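Local atomic coordinates of extracellular solute-binding protein family 1 (Kribbella flavida, PDB entry 5IXP), a protein that probably captures a solute outside the cell, perhaps a sugar, and delivers it to an ABC transporter for uptake. Residues A[126-131]-A[152-157]; A[257-262]-A[331-336]; A[174-179]-A[348-353]. One frame throughout, in Å; residues are numbered along the deposited sequence. Where two conformers were deposited one is given.

How the contacts relate
The three contacts lie apart in one chain and touch nowhere; contacts 1 and 2 come within about 9 Å, contacts 2 and 3 within about 8 Å, nearest atoms. Contact 2 is the buried one: it sets sheet strand 257-260 against the approach to helix 335-344, with a carboxylate held by several donors beside a small apolar patch. Contact 1, partly buried near the edge of the molecule, joins the ends of helices 122-127 and 144-157 through a phenyl ring inside and an arginine outside. Contact 3 is a surface contact in which the end of helix 167-175 meets the loop after helix 335-344, chiefly by hydrogen bonds and waters.

Contact 1 (A[126-131]-A[152-157]); sequences ARAGLP and RRFKAK
In the conformer given, Leu130 lays its CD2 methyl over the centre of the Arg153 guanidinium, 3.4 Å above its plane, while its other methyl, CD1, turns to the Phe154 ring and comes 4.0 Å from CD1 of that ring. So placed, one forked side chain serves two neighbours on helix 144-157, sliding past the arginine in the opposite direction and crossing the phenylalanine at about a right angle. Arg153 reaches this place by staying extended: CG lies anti to the backbone N (chi1 167°) and the chain runs straight on to NE, along the outside of the contact. At its far end NH2 is 2.8 Å from Gly129 O, but the N-H is badly aimed (116°) and the bond is weak. NE is better served, donating to a water 2.7 Å away in the guanidinium plane; that water in turn donates to Ala128 O.

On the inner side the Ala128 methyl, CB, approaches the Phe154 ring obliquely, 3.5 Å from CD1. The ring also meets Trp163, with planes at about 45°, and Leu124 of helix 122-127. Lys157 bends at chi2 and chi3, curling its methylenes round the Ala128 carbonyl, with CE 3.7 Å from Ala128 O.

Gly129 takes a positive phi, and a CB here would jam against the preceding carbonyl oxygen. The arrangement is that of a Schellman motif closing helix 122-127, its turn packed against the C-terminal part of helix 144-157.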
ATOM      1  N   ALA A 126       9.884 -15.619 -21.524  1.00 17.81           N
ATOM      2  CA  ALA A 126       9.952 -16.522 -22.671  1.00 21.01           C
ATOM      3  C   ALA A 126      11.399 -16.870 -23.004  1.00 21.91           C
ATOM      4  O   ALA A 126      11.749 -18.045 -23.179  1.00 20.24           O
ATOM      5  CB  ALA A 126       9.259 -15.888 -23.876  1.00 24.10           C
ATOM      6  N   ARG A 127      12.257 -15.848 -23.072  1.00 21.06           N
ATOM      7  CA  ARG A 127      13.649 -16.045 -23.454  1.00 20.98           C
ATOM      8  C   ARG A 127      14.416 -16.833 -22.401  1.00 18.96           C
ATOM      9  O   ARG A 127      15.425 -17.479 -22.716  1.00 19.08           O
ATOM     10  CB  ARG A 127      14.301 -14.681 -23.703  1.00 23.77           C
ATOM     11  CG  ARG A 127      13.761 -13.987 -24.955  1.00 25.42           C
ATOM     12  CD  ARG A 127      14.110 -12.504 -25.024  1.00 31.64           C
ATOM     13  NE  ARG A 127      15.468 -12.215 -24.563  1.00 40.22           N
ATOM     14  CZ  ARG A 127      15.919 -10.992 -24.272  1.00 43.17           C
ATOM     15  NH1 ARG A 127      15.121  -9.931 -24.399  1.00 46.65           N
ATOM     16  NH2 ARG A 127      17.166 -10.828 -23.849  1.00 40.17           N
ATOM     17  N   ALA A 128      13.969 -16.781 -21.153  1.00 19.42           N
ATOM     18  CA  ALA A 128      14.622 -17.503 -20.075  1.00 19.25           C
ATOM     19  C   ALA A 128      14.108 -18.926 -19.923  1.00 22.70           C
ATOM     20  O   ALA A 128      14.594 -19.653 -19.050  1.00 26.73           O
ATOM     21  CB  ALA A 128      14.452 -16.747 -18.753  1.00 18.10           C
ATOM     22  N   GLY A 129      13.145 -19.345 -20.742  1.00 20.32           N
ATOM     23  CA  GLY A 129      12.590 -20.677 -20.609  1.00 19.70           C
ATOM     24  C   GLY A 129      11.522 -20.821 -19.549  1.00 18.95           C
ATOM     25  O   GLY A 129      11.119 -21.951 -19.252  1.00 24.11           O
ATOM     26  N   LEU A 130      11.058 -19.715 -18.966  0.51 19.53           N
ATOM     27  CA  LEU A 130       9.979 -19.732 -17.993  0.51 17.77           C
ATOM     28  C   LEU A 130       8.632 -19.815 -18.696  0.51 19.35           C
ATOM     29  O   LEU A 130       8.526 -19.513 -19.888  0.51 21.52           O
ATOM     30  CB  LEU A 130      10.029 -18.472 -17.131  0.51 16.65           C
ATOM     31  CG  LEU A 130      11.092 -18.445 -16.036  0.51 18.78           C
ATOM     32  CD1 LEU A 130      11.169 -17.064 -15.389  0.51 18.71           C
ATOM     33  CD2 LEU A 130      10.788 -19.518 -15.002  0.51 18.15           C
ATOM     34  N   PRO A 131       7.577 -20.213 -17.983  1.00 20.06           N
ATOM     35  CA  PRO A 131       6.231 -20.094 -18.550  1.00 19.24           C
ATOM     36  C   PRO A 131       5.885 -18.626 -18.764  1.00 20.54           C
ATOM     37  O   PRO A 131       6.451 -17.729 -18.132  1.00 20.30           O
ATOM     38  CB  PRO A 131       5.332 -20.725 -17.481  1.00 22.43           C
ATOM     39  CG  PRO A 131       6.092 -20.523 -16.199  1.00 21.82           C
ATOM     40  CD  PRO A 131       7.535 -20.749 -16.603  1.00 19.33           C
ATOM     41  N   ARG A 152      16.580 -17.199  -9.366  1.00 17.41           N
ATOM     42  CA  ARG A 152      17.907 -17.750  -9.626  1.00 18.80           C
ATOM     43  C   ARG A 152      17.919 -18.556 -10.918  1.00 20.50           C
ATOM     44  O   ARG A 152      18.876 -18.473 -11.698  1.00 21.19           O
ATOM     45  CB  ARG A 152      18.364 -18.596  -8.439  1.00 19.22           C
ATOM     46  CG  ARG A 152      18.603 -17.760  -7.187  1.00 18.91           C
ATOM     47  CD  ARG A 152      19.322 -18.532  -6.110  1.00 19.73           C
ATOM     48  NE  ARG A 152      18.640 -19.794  -5.820  1.00 26.56           N
ATOM     49  CZ  ARG A 152      17.673 -19.932  -4.920  1.00 30.33           C
ATOM     50  NH1 ARG A 152      17.262 -18.883  -4.208  1.00 28.51           N
ATOM     51  NH2 ARG A 152      17.116 -21.124  -4.731  1.00 33.94           N
ATOM     52  N   ARG A 153      16.864 -19.343 -11.152  1.00 19.26           N
ATOM     53  CA  ARG A 153      16.701 -20.021 -12.432  1.00 23.10           C
ATOM     54  C   ARG A 153      16.716 -19.018 -13.580  1.00 23.58           C
ATOM     55  O   ARG A 153      17.421 -19.209 -14.582  1.00 24.76           O
ATOM     56  CB  ARG A 153      15.398 -20.827 -12.414  1.00 24.81           C
ATOM     57  CG  ARG A 153      14.945 -21.335 -13.763  1.00 28.14           C
ATOM     58  CD  ARG A 153      13.562 -21.993 -13.707  1.00 29.56           C
ATOM     59  NE  ARG A 153      13.045 -22.219 -15.055  1.00 31.75           N
ATOM     60  CZ  ARG A 153      11.852 -22.739 -15.336  1.00 35.39           C
ATOM     61  NH1 ARG A 153      11.024 -23.092 -14.359  1.00 36.54           N
ATOM     62  NH2 ARG A 153      11.483 -22.898 -16.603  1.00 34.91           N
ATOM     63  N   PHE A 154      15.940 -17.939 -13.446  1.00 19.52           N
ATOM     64  CA  PHE A 154      15.934 -16.870 -14.440  1.00 18.59           C
ATOM     65  C   PHE A 154      17.324 -16.286 -14.630  1.00 19.61           C
ATOM     66  O   PHE A 154      17.805 -16.148 -15.761  1.00 21.29           O
ATOM     67  CB  PHE A 154      14.946 -15.770 -14.017  1.00 18.18           C
ATOM     68  CG  PHE A 154      14.951 -14.557 -14.920  1.00 18.15           C
ATOM     69  CD1 PHE A 154      14.134 -14.511 -16.043  1.00 20.41           C
ATOM     70  CD2 PHE A 154      15.760 -13.463 -14.643  1.00 17.14           C
ATOM     71  CE1 PHE A 154      14.133 -13.402 -16.882  1.00 20.33           C
ATOM     72  CE2 PHE A 154      15.768 -12.353 -15.476  1.00 19.86           C
ATOM     73  CZ  PHE A 154      14.950 -12.321 -16.596  1.00 21.53           C
ATOM     74  N   LYS A 155      17.978 -15.916 -13.527  1.00 21.84           N
ATOM     75  CA  LYS A 155      19.261 -15.225 -13.607  1.00 19.79           C
ATOM     76  C   LYS A 155      20.309 -16.084 -14.301  1.00 22.95           C
ATOM     77  O   LYS A 155      21.154 -15.567 -15.046  1.00 23.07           O
ATOM     78  CB  LYS A 155      19.724 -14.845 -12.202  1.00 20.77           C
ATOM     79  CG  LYS A 155      20.928 -13.939 -12.170  1.00 23.24           C
ATOM     80  CD  LYS A 155      20.621 -12.628 -12.848  1.00 25.96           C
ATOM     81  CE  LYS A 155      21.832 -11.716 -12.840  1.00 31.71           C
ATOM     82  NZ  LYS A 155      21.976 -11.033 -14.150  1.00 34.33           N
ATOM     83  N   ALA A 156      20.267 -17.401 -14.072  1.00 21.91           N
ATOM     84  CA  ALA A 156      21.253 -18.286 -14.681  1.00 24.48           C
ATOM     85  C   ALA A 156      21.184 -18.230 -16.199  1.00 25.70           C
ATOM     86  O   ALA A 156      22.197 -18.443 -16.877  1.00 29.54           O
ATOM     87  CB  ALA A 156      21.052 -19.719 -14.183  1.00 24.53           C
ATOM     88  N   LYS A 157      20.008 -17.930 -16.744  1.00 26.24           N
ATOM     89  CA  LYS A 157      19.787 -17.840 -18.179  1.00 26.54           C
ATOM     90  C   LYS A 157      19.899 -16.419 -18.712  1.00 25.97           C
ATOM     91  O   LYS A 157      19.993 -16.238 -19.927  1.00 29.68           O
ATOM     92  CB  LYS A 157      18.400 -18.388 -18.525  1.00 27.38           C
ATOM     93  CG  LYS A 157      18.134 -19.778 -17.985  1.00 31.12           C
ATOM     94  CD  LYS A 157      18.598 -20.822 -18.976  1.00 36.66           C
ATOM     95  CE  LYS A 157      17.889 -20.621 -20.292  1.00 41.25           C
ATOM     96  NZ  LYS A 157      18.642 -21.189 -21.437  1.00 44.57           N
TER
HETATM   97  O   HOH W   1      14.265 -21.841 -17.448  1.00 34.12           O

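Contact 2 (A[257-262]-A[331-336]); sequences WDVADV and NNAPVG
An edge of the mixed sheet meets a helix start here: strand 257-260, antiparallel to strand 108-121, faces the loop that leads through the N-cap residue Pro334 into helix 335-344. The polar half of the contact is Asp258 with Asn331. ND2 of Asn331 donates to OD2 of Asp258 over 2.9 Å, nearly straight at 163°. The oxygen lies close to the plane of the amide, yet the donor comes from above the carboxylate, the two flat groups standing almost perpendicular (88°). With CG anti to its backbone N (chi1 -168°), Asn331 extends its amide to the acid.

The other oxygen, OD1, accepts from the backbone N of Val259 at 2.8 Å, on its anti side. Arg122 and Arg134 add salt bridges, to OD2 and OD1 respectively, so each oxygen of this buried carboxylate has at least two donors, and the nearby positive charges would probably keep it ionised.

Beside it lies the apolar half. In the conformer given, CG1 of Val259 sits between its backbone N and carbonyl carbon, 3.5 Å from Ala333 CB and 4.1 Å from Val335 CG1.

Around this core, Val259 also touches Ala117 of strand 108-121, Ala333 rests on Arg134 of helix 134-138, and Val335 packs on Leu242 of helix 241-249.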
ATOM      1  N   TRP A 257       4.471  -6.897 -20.907  1.00 19.70           N
ATOM      2  CA  TRP A 257       4.076  -7.037 -19.511  1.00 17.09           C
ATOM      3  C   TRP A 257       2.800  -7.860 -19.364  1.00 17.88           C
ATOM      4  O   TRP A 257       1.919  -7.850 -20.231  1.00 19.05           O
ATOM      5  CB  TRP A 257       3.868  -5.667 -18.852  1.00 18.88           C
ATOM      6  CG  TRP A 257       5.127  -4.963 -18.430  1.00 19.25           C
ATOM      7  CD1 TRP A 257       5.771  -3.955 -19.094  1.00 20.96           C
ATOM      8  CD2 TRP A 257       5.879  -5.199 -17.232  1.00 20.11           C
ATOM      9  NE1 TRP A 257       6.886  -3.554 -18.381  1.00 21.43           N
ATOM     10  CE2 TRP A 257       6.970  -4.301 -17.236  1.00 19.46           C
ATOM     11  CE3 TRP A 257       5.737  -6.088 -16.156  1.00 19.30           C
ATOM     12  CZ2 TRP A 257       7.912  -4.267 -16.210  1.00 17.49           C
ATOM     13  CZ3 TRP A 257       6.670  -6.055 -15.143  1.00 18.60           C
ATOM     14  CH2 TRP A 257       7.746  -5.146 -15.174  1.00 21.32           C
ATOM     15  N   ASP A 258       2.722  -8.585 -18.249  1.00 15.27           N
ATOM     16  CA  ASP A 258       1.523  -9.311 -17.856  1.00 13.86           C
ATOM     17  C   ASP A 258       1.438  -9.262 -16.337  1.00 13.99           C
ATOM     18  O   ASP A 258       2.348  -8.775 -15.658  1.00 16.75           O
ATOM     19  CB  ASP A 258       1.537 -10.760 -18.363  1.00 16.86           C
ATOM     20  CG  ASP A 258       0.140 -11.290 -18.691  1.00 20.73           C
ATOM     21  OD1 ASP A 258      -0.848 -10.877 -18.027  1.00 18.95           O
ATOM     22  OD2 ASP A 258       0.035 -12.120 -19.624  1.00 20.66           O
ATOM     23  N   VAL A 259       0.341  -9.766 -15.794  0.59 14.58           N
ATOM     24  CA  VAL A 259       0.203  -9.829 -14.347  0.59 15.35           C
ATOM     25  C   VAL A 259      -0.383 -11.179 -13.977  0.59 15.73           C
ATOM     26  O   VAL A 259      -1.314 -11.671 -14.623  0.59 17.92           O
ATOM     27  CB  VAL A 259      -0.640  -8.659 -13.794  0.59 16.68           C
ATOM     28  CG1 VAL A 259      -2.006  -8.643 -14.417  0.59 15.43           C
ATOM     29  CG2 VAL A 259      -0.735  -8.741 -12.280  0.59 19.13           C
ATOM     30  N   ALA A 260       0.205 -11.790 -12.956  1.00 15.80           N
ATOM     31  CA  ALA A 260      -0.157 -13.113 -12.473  1.00 15.32           C
ATOM     32  C   ALA A 260      -0.991 -12.992 -11.201  1.00 16.83           C
ATOM     33  O   ALA A 260      -0.687 -12.180 -10.323  1.00 17.42           O
ATOM     34  CB  ALA A 260       1.093 -13.956 -12.207  1.00 18.46           C
ATOM     35  N   ASP A 261      -2.040 -13.812 -11.106  1.00 16.22           N
ATOM     36  CA  ASP A 261      -2.976 -13.771  -9.984  1.00 13.59           C
ATOM     37  C   ASP A 261      -2.391 -14.564  -8.817  1.00 16.54           C
ATOM     38  O   ASP A 261      -2.809 -15.681  -8.503  1.00 16.25           O
ATOM     39  CB  ASP A 261      -4.325 -14.331 -10.419  1.00 14.03           C
ATOM     40  CG  ASP A 261      -5.405 -14.192  -9.350  1.00 18.86           C
ATOM     41  OD1 ASP A 261      -5.133 -13.672  -8.245  1.00 19.73           O
ATOM     42  OD2 ASP A 261      -6.541 -14.620  -9.619  1.00 23.46           O
ATOM     43  N   VAL A 262      -1.397 -13.957  -8.165  1.00 14.65           N
ATOM     44  CA  VAL A 262      -0.630 -14.634  -7.124  1.00 14.98           C
ATOM     45  C   VAL A 262       0.095 -13.567  -6.331  1.00 16.18           C
ATOM     46  O   VAL A 262       0.376 -12.478  -6.844  1.00 16.64           O
ATOM     47  CB  VAL A 262       0.368 -15.660  -7.728  1.00 17.95           C
ATOM     48  CG1 VAL A 262       1.489 -14.934  -8.469  1.00 17.45           C
ATOM     49  CG2 VAL A 262       0.965 -16.563  -6.647  1.00 17.44           C
ATOM     50  N   ASN A 331      -1.310  -7.197 -21.570  1.00 21.70           N
ATOM     51  CA  ASN A 331      -1.728  -8.393 -22.310  1.00 22.47           C
ATOM     52  C   ASN A 331      -3.205  -8.711 -22.075  1.00 23.39           C
ATOM     53  O   ASN A 331      -3.603  -9.872 -21.969  1.00 21.36           O
ATOM     54  CB  ASN A 331      -0.843  -9.596 -21.949  1.00 22.48           C
ATOM     55  CG  ASN A 331      -1.037 -10.776 -22.898  1.00 22.54           C
ATOM     56  OD1 ASN A 331      -1.244 -10.591 -24.095  1.00 25.47           O
ATOM     57  ND2 ASN A 331      -0.981 -11.989 -22.362  1.00 21.79           N
ATOM     58  N   ASN A 332      -4.029  -7.661 -21.986  1.00 23.93           N
ATOM     59  CA  ASN A 332      -5.470  -7.819 -21.781  1.00 25.84           C
ATOM     60  C   ASN A 332      -5.766  -8.626 -20.523  1.00 21.44           C
ATOM     61  O   ASN A 332      -6.697  -9.430 -20.492  1.00 22.92           O
ATOM     62  CB  ASN A 332      -6.143  -8.466 -22.994  1.00 31.40           C
ATOM     63  CG  ASN A 332      -6.222  -7.538 -24.172  1.00 38.02           C
ATOM     64  OD1 ASN A 332      -6.697  -6.411 -24.054  1.00 40.58           O
ATOM     65  ND2 ASN A 332      -5.760  -8.003 -25.320  1.00 41.70           N
ATOM     66  N   ALA A 333      -4.967  -8.423 -19.481  1.00 21.13           N
ATOM     67  CA  ALA A 333      -5.170  -9.180 -18.257  1.00 20.72           C
ATOM     68  C   ALA A 333      -6.518  -8.819 -17.639  1.00 19.28           C
ATOM     69  O   ALA A 333      -6.933  -7.655 -17.683  1.00 19.64           O
ATOM     70  CB  ALA A 333      -4.047  -8.912 -17.252  1.00 17.50           C
ATOM     71  N   PRO A 334      -7.230  -9.794 -17.065  1.00 19.89           N
ATOM     72  CA  PRO A 334      -8.511  -9.515 -16.381  1.00 19.00           C
ATOM     73  C   PRO A 334      -8.269  -8.935 -14.990  1.00 17.44           C
ATOM     74  O   PRO A 334      -8.504  -9.567 -13.955  1.00 17.70           O
ATOM     75  CB  PRO A 334      -9.168 -10.898 -16.349  1.00 20.64           C
ATOM     76  CG  PRO A 334      -7.976 -11.844 -16.220  1.00 19.01           C
ATOM     77  CD  PRO A 334      -6.872 -11.226 -17.030  1.00 19.06           C
ATOM     78  N   VAL A 335      -7.771  -7.694 -14.958  1.00 16.95           N
ATOM     79  CA  VAL A 335      -7.267  -7.133 -13.700  1.00 15.82           C
ATOM     80  C   VAL A 335      -8.387  -6.929 -12.685  1.00 16.52           C
ATOM     81  O   VAL A 335      -8.142  -6.969 -11.473  1.00 15.15           O
ATOM     82  CB  VAL A 335      -6.502  -5.820 -13.952  1.00 16.43           C
ATOM     83  CG1 VAL A 335      -5.230  -6.092 -14.743  1.00 17.62           C
ATOM     84  CG2 VAL A 335      -7.395  -4.799 -14.683  1.00 19.26           C
ATOM     85  N   GLY A 336      -9.621  -6.704 -13.142  1.00 17.22           N
ATOM     86  CA  GLY A 336     -10.723  -6.596 -12.199  1.00 17.10           C
ATOM     87  C   GLY A 336     -10.874  -7.853 -11.368  1.00 18.94           C
ATOM     88  O   GLY A 336     -10.933  -7.802 -10.135  1.00 22.55           O
TER

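Contact 3 (A[174-179]-A[348-353]); sequences MRNQLI and LKQHKG
Gln350 plugs its amide into the type I beta turn Arg175-Leu178 at the end of helix 167-175, binding the turn to the loop between helices 335-344 and 356-371. Among the direct hydrogen bonds, NE2 of Gln350 spends both protons on backbone carbonyls: Arg175 O at 2.8 Å and Leu178 O at 3.0 Å, each close to the amide plane. CG anti to the backbone N (chi1 169°) and an extended chain carry it there. A leucine here would probably leave both carbonyls without this shared donor and loosen the loop's hold on the turn.

Two waters bridge the segments: one accepts from Arg175 NE and lies close to Gln350 OE1; the other donates to Asn176 O and Leu178 O and accepts only weakly from Lys349 N.

Apolar contact is slight: Ile179 and Lys349 run side by side, CD1 4.0 Å from CE. A CA-H...O contact runs from Gln350 CA to Ile179 O, 3.1 Å.

As for charge, NZ of Lys352 lies 4.0 Å from NH2 of Arg175, a like-charged pair probably eased by the salt bridge from Arg175 to Glu172. The same NZ of Lys352 hydrogen-bonds Asn176 OD1 at 2.6 Å, almost in line with the side-chain carbonyl (178°).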
HETATM    1  N   MSE A 174       7.697  -8.347   1.829  1.00 14.66           N
HETATM    2  CA  MSE A 174       7.794  -9.447   2.780  1.00 16.39           C
HETATM    3  C   MSE A 174       7.524  -9.023   4.215  1.00 18.22           C
HETATM    4  O   MSE A 174       6.810  -9.713   4.946  1.00 20.08           O
HETATM    5  CB  MSE A 174       9.177 -10.096   2.704  1.00 15.17           C
HETATM    6  CG  MSE A 174       9.483 -10.673   1.340  1.00 19.08           C
HETATM    7 SE   MSE A 174      11.250 -11.488   1.393  0.84 28.72          SE
HETATM    8  CE  MSE A 174      10.845 -12.882   2.716  1.00 27.98           C
ATOM      9  N   ARG A 175       8.111  -7.899   4.634  1.00 17.45           N
ATOM     10  CA  ARG A 175       8.001  -7.512   6.037  1.00 21.12           C
ATOM     11  C   ARG A 175       6.554  -7.290   6.440  1.00 22.49           C
ATOM     12  O   ARG A 175       6.154  -7.617   7.565  1.00 21.77           O
ATOM     13  CB  ARG A 175       8.797  -6.245   6.323  1.00 17.50           C
ATOM     14  CG  ARG A 175       8.985  -6.060   7.823  1.00 21.03           C
ATOM     15  CD  ARG A 175       9.353  -4.655   8.170  1.00 25.77           C
ATOM     16  NE  ARG A 175       8.224  -3.735   8.074  1.00 30.55           N
ATOM     17  CZ  ARG A 175       7.983  -2.955   7.027  1.00 31.14           C
ATOM     18  NH1 ARG A 175       8.781  -2.997   5.971  1.00 31.70           N
ATOM     19  NH2 ARG A 175       6.948  -2.127   7.036  1.00 33.94           N
ATOM     20  N   ASN A 176       5.755  -6.721   5.543  1.00 21.80           N
ATOM     21  CA  ASN A 176       4.388  -6.393   5.915  1.00 21.67           C
ATOM     22  C   ASN A 176       3.502  -7.619   6.056  1.00 23.22           C
ATOM     23  O   ASN A 176       2.386  -7.488   6.566  1.00 23.28           O
ATOM     24  CB  ASN A 176       3.798  -5.414   4.906  1.00 25.75           C
ATOM     25  CG  ASN A 176       4.254  -4.007   5.167  1.00 32.94           C
ATOM     26  OD1 ASN A 176       3.892  -3.416   6.180  1.00 38.32           O
ATOM     27  ND2 ASN A 176       5.074  -3.468   4.279  1.00 36.98           N
ATOM     28  N   GLN A 177       3.973  -8.796   5.643  1.00 26.34           N
ATOM     29  CA  GLN A 177       3.231 -10.033   5.846  1.00 24.80           C
ATOM     30  C   GLN A 177       3.481 -10.681   7.195  1.00 26.53           C
ATOM     31  O   GLN A 177       2.691 -11.540   7.602  1.00 27.43           O
ATOM     32  CB  GLN A 177       3.589 -11.062   4.781  1.00 24.19           C
ATOM     33  CG  GLN A 177       3.168 -10.698   3.396  1.00 23.51           C
ATOM     34  CD  GLN A 177       3.551 -11.780   2.416  1.00 20.08           C
ATOM     35  OE1 GLN A 177       4.598 -12.409   2.558  1.00 21.43           O
ATOM     36  NE2 GLN A 177       2.701 -12.023   1.438  1.00 20.51           N
ATOM     37  N   LEU A 178       4.575 -10.341   7.868  1.00 24.43           N
ATOM     38  CA  LEU A 178       4.890 -10.975   9.141  1.00 27.11           C
ATOM     39  C   LEU A 178       3.786 -10.706  10.149  1.00 27.81           C
ATOM     40  O   LEU A 178       3.117  -9.670  10.103  1.00 25.71           O
ATOM     41  CB  LEU A 178       6.220 -10.455   9.687  1.00 23.55           C
ATOM     42  CG  LEU A 178       7.398 -10.625   8.733  1.00 24.91           C
ATOM     43  CD1 LEU A 178       8.639  -9.947   9.297  1.00 25.89           C
ATOM     44  CD2 LEU A 178       7.651 -12.107   8.492  1.00 27.61           C
ATOM     45  N   ILE A 179       3.595 -11.662  11.064  1.00 30.26           N
ATOM     46  CA  ILE A 179       2.648 -11.470  12.156  1.00 33.53           C
ATOM     47  C   ILE A 179       3.130 -10.366  13.087  1.00 32.45           C
ATOM     48  O   ILE A 179       2.334  -9.572  13.596  1.00 37.58           O
ATOM     49  CB  ILE A 179       2.421 -12.789  12.914  1.00 37.27           C
ATOM     50  CG1 ILE A 179       1.568 -13.744  12.087  1.00 38.57           C
ATOM     51  CG2 ILE A 179       1.748 -12.533  14.254  1.00 42.61           C
ATOM     52  CD1 ILE A 179       1.142 -14.975  12.867  1.00 38.51           C
ATOM     53  N   LEU A 348      -3.614  -9.281   7.192  1.00 39.18           N
ATOM     54  CA  LEU A 348      -2.820  -8.355   7.988  1.00 38.14           C
ATOM     55  C   LEU A 348      -3.047  -8.683   9.453  1.00 43.11           C
ATOM     56  O   LEU A 348      -4.175  -8.583   9.944  1.00 47.87           O
ATOM     57  CB  LEU A 348      -3.205  -6.900   7.719  1.00 37.81           C
ATOM     58  CG  LEU A 348      -2.905  -6.266   6.360  1.00 37.76           C
ATOM     59  CD1 LEU A 348      -3.191  -4.774   6.424  1.00 36.62           C
ATOM     60  CD2 LEU A 348      -1.466  -6.518   5.941  1.00 35.84           C
ATOM     61  N   LYS A 349      -1.983  -9.080  10.147  1.00 40.86           N
ATOM     62  CA  LYS A 349      -2.071  -9.329  11.578  1.00 44.38           C
ATOM     63  C   LYS A 349      -0.978  -8.596  12.338  1.00 41.18           C
ATOM     64  O   LYS A 349      -0.862  -8.770  13.557  1.00 45.69           O
ATOM     65  CB  LYS A 349      -2.008 -10.832  11.884  1.00 49.85           C
ATOM     66  CG  LYS A 349      -2.916 -11.694  10.997  1.00 54.58           C
ATOM     67  CD  LYS A 349      -3.464 -12.923  11.724  1.00 58.46           C
ATOM     68  CE  LYS A 349      -2.522 -13.410  12.813  1.00 61.03           C
ATOM     69  NZ  LYS A 349      -3.208 -14.324  13.773  1.00 62.17           N
ATOM     70  N   GLN A 350      -0.189  -7.776  11.653  1.00 36.99           N
ATOM     71  CA  GLN A 350       0.960  -7.103  12.236  1.00 31.28           C
ATOM     72  C   GLN A 350       0.533  -5.794  12.893  1.00 31.14           C
ATOM     73  O   GLN A 350      -0.081  -4.939  12.246  1.00 31.84           O
ATOM     74  CB  GLN A 350       1.995  -6.857  11.141  1.00 31.63           C
ATOM     75  CG  GLN A 350       3.127  -5.969  11.489  1.00 33.46           C
ATOM     76  CD  GLN A 350       4.052  -5.819  10.308  1.00 29.67           C
ATOM     77  OE1 GLN A 350       4.532  -4.725  10.011  1.00 28.96           O
ATOM     78  NE2 GLN A 350       4.295  -6.926   9.607  1.00 23.69           N
ATOM     79  N   HIS A 351       0.862  -5.636  14.171  1.00 33.19           N
ATOM     80  CA  HIS A 351       0.621  -4.375  14.854  1.00 33.20           C
ATOM     81  C   HIS A 351       1.703  -3.367  14.484  1.00 30.53           C
ATOM     82  O   HIS A 351       2.890  -3.702  14.435  1.00 30.52           O
ATOM     83  CB  HIS A 351       0.588  -4.587  16.366  1.00 35.96           C
ATOM     84  CG  HIS A 351       0.431  -3.322  17.143  1.00 43.85           C
ATOM     85  ND1 HIS A 351      -0.669  -2.502  17.013  1.00 48.71           N
ATOM     86  CD2 HIS A 351       1.245  -2.722  18.043  1.00 46.98           C
ATOM     87  CE1 HIS A 351      -0.530  -1.455  17.805  1.00 49.75           C
ATOM     88  NE2 HIS A 351       0.623  -1.563  18.442  1.00 49.41           N
ATOM     89  N   LYS A 352       1.290  -2.133  14.209  1.00 31.14           N
ATOM     90  CA  LYS A 352       2.213  -1.041  13.909  1.00 31.81           C
ATOM     91  C   LYS A 352       2.255  -0.103  15.106  1.00 29.29           C
ATOM     92  O   LYS A 352       1.245   0.523  15.437  1.00 35.36           O
ATOM     93  CB  LYS A 352       1.783  -0.270  12.661  1.00 34.58           C
ATOM     94  CG  LYS A 352       1.368  -1.122  11.479  1.00 37.64           C
ATOM     95  CD  LYS A 352       2.535  -1.412  10.579  1.00 34.36           C
ATOM     96  CE  LYS A 352       2.069  -2.111   9.308  1.00 35.85           C
ATOM     97  NZ  LYS A 352       3.170  -2.233   8.335  1.00 39.42           N
ATOM     98  N   GLY A 353       3.419   0.015  15.733  1.00 25.30           N
ATOM     99  CA  GLY A 353       3.566   0.847  16.905  1.00 26.02           C
ATOM    100  C   GLY A 353       3.839   2.307  16.596  1.00 28.38           C
ATOM    101  O   GLY A 353       3.896   2.723  15.436  1.00 27.55           O
TER
HETATM  102  O   HOH W   2       6.211  -2.893   9.981  1.00 27.78           O
HETATM  103  O   HOH W   3       1.008  -8.848   8.739  1.00 28.83           O